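Local coordinates for CCHC-type domain-containing protein (Trypanosoma brucei brucei, PDB 7C45) that probably trims guide RNA as a 3'-5' exoribonuclease of the RNase D type, with an exonuclease domain and zinc knuckles, at residues 106-109 with 110-114. Residues are numbered along the deposited sequence; the frame is centred on the assembly and turned at random.
Sequences DVEA and LSCQL
Cys-112 folds back over the preceding turn of helix 104-114 to meet Glu-108: with SG anti to its own carbonyl carbon (chi1 -74°), the sulfur lies 4.1 Å from Glu-108 CG and 3.4 Å from Glu-108 O. That carbonyl also accepts the helix hydrogen bond from Cys-112 N (2.9 Å). Glu-108 has CG anti to the backbone N (chi1 178°) and the chain straight on to CD, which carries its carboxylate away from the sulfur, to a salt bridge with Arg-105 and hydrogen bonds from Gln-53 and the backbone N of Val-232. These partners hold both carboxylate oxygens of a buried side chain and would probably favour its charged form. One residue on, the amide end of Gln-113 stands beside the Ala-109 methyl, NE2 3.8 Å from CB, while Gln-113 OE1 and NE2 bond to Ile-57 N and Gly-55 O, fixing the rotation of the amide. The helix is the crossover of a beta-alpha-beta unit between parallel strands 97-100 and 121-123 in the 3'-5' exonuclease domain, of the RNase H-like clan. Leu-110 lays CG 3.3 Å from Asp-106 O, the acceptor for Leu-110 N, and packs on Ile-42 of strand 37-44. Asp-106 turns its carboxylate away from this turn, toward the metal centre; it binds manganese in a structure of this protein, and here a calcium ion lies about 4 Å from its side chain, which also packs on an RNA sugar. On another side, Ser-111 CB sits 3.5 Å from Val-107 O and OG bonds to Gly-229 N, while Val-107 packs on Val-223 and Tyr-226 of helix 212-226.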
# COMPACT_ATOMS: atom_id res chain seq x y z
N ASP A 106 9.34 0.01 -4.44
CA ASP A 106 9.43 1.47 -4.34
C ASP A 106 10.72 1.90 -3.68
O ASP A 106 11.42 2.79 -4.17
CB ASP A 106 8.25 2.02 -3.53
CG ASP A 106 6.94 1.92 -4.27
OD1 ASP A 106 6.95 1.60 -5.47
OD2 ASP A 106 5.90 2.18 -3.63
N VAL A 107 11.05 1.26 -2.56
CA VAL A 107 12.22 1.63 -1.79
C VAL A 107 13.49 1.27 -2.56
O VAL A 107 14.47 2.04 -2.56
CB VAL A 107 12.13 0.93 -0.42
CG1 VAL A 107 13.48 0.65 0.17
CG2 VAL A 107 11.23 1.75 0.49
N GLU A 108 13.45 0.15 -3.29
CA GLU A 108 14.56 -0.20 -4.16
C GLU A 108 14.77 0.88 -5.21
O GLU A 108 15.91 1.26 -5.48
CB GLU A 108 14.31 -1.54 -4.83
CG GLU A 108 15.40 -1.95 -5.80
CD GLU A 108 15.09 -3.27 -6.44
OE1 GLU A 108 13.96 -3.41 -6.93
OE2 GLU A 108 15.95 -4.17 -6.42
N ALA A 109 13.68 1.38 -5.80
CA ALA A 109 13.81 2.42 -6.82
C ALA A 109 14.25 3.74 -6.22
O ALA A 109 15.03 4.47 -6.84
CB ALA A 109 12.50 2.58 -7.59
N LEU A 110 13.73 4.08 -5.04
CA LEU A 110 14.19 5.31 -4.39
C LEU A 110 15.69 5.26 -4.14
O LEU A 110 16.39 6.25 -4.36
CB LEU A 110 13.44 5.54 -3.07
CG LEU A 110 11.96 5.90 -3.22
CD1 LEU A 110 11.31 6.03 -1.85
CD2 LEU A 110 11.79 7.19 -4.02
N SER A 111 16.20 4.11 -3.70
CA SER A 111 17.62 4.03 -3.36
C SER A 111 18.48 3.96 -4.62
O SER A 111 19.45 4.71 -4.75
CB SER A 111 17.87 2.81 -2.47
OG SER A 111 19.26 2.67 -2.20
N CYS A 112 18.12 3.09 -5.56
CA CYS A 112 18.92 2.90 -6.77
C CYS A 112 18.89 4.12 -7.66
O CYS A 112 19.93 4.55 -8.17
CB CYS A 112 18.39 1.72 -7.57
SG CYS A 112 18.79 0.15 -6.86
N GLN A 113 17.70 4.65 -7.91
CA GLN A 113 17.53 5.72 -8.88
C GLN A 113 17.70 7.10 -8.27
O GLN A 113 18.26 7.99 -8.93
CB GLN A 113 16.17 5.61 -9.55
CG GLN A 113 16.03 4.34 -10.36
CD GLN A 113 14.72 4.28 -11.08
OE1 GLN A 113 14.30 5.25 -11.73
NE2 GLN A 113 14.04 3.16 -10.96
N LEU A 114 17.28 7.31 -7.02
CA LEU A 114 17.32 8.64 -6.44
C LEU A 114 18.39 8.80 -5.38
O LEU A 114 18.70 9.93 -5.01
CB LEU A 114 15.95 9.01 -5.84
CG LEU A 114 14.75 8.97 -6.80
CD1 LEU A 114 13.48 9.53 -6.18
CD2 LEU A 114 15.08 9.70 -8.10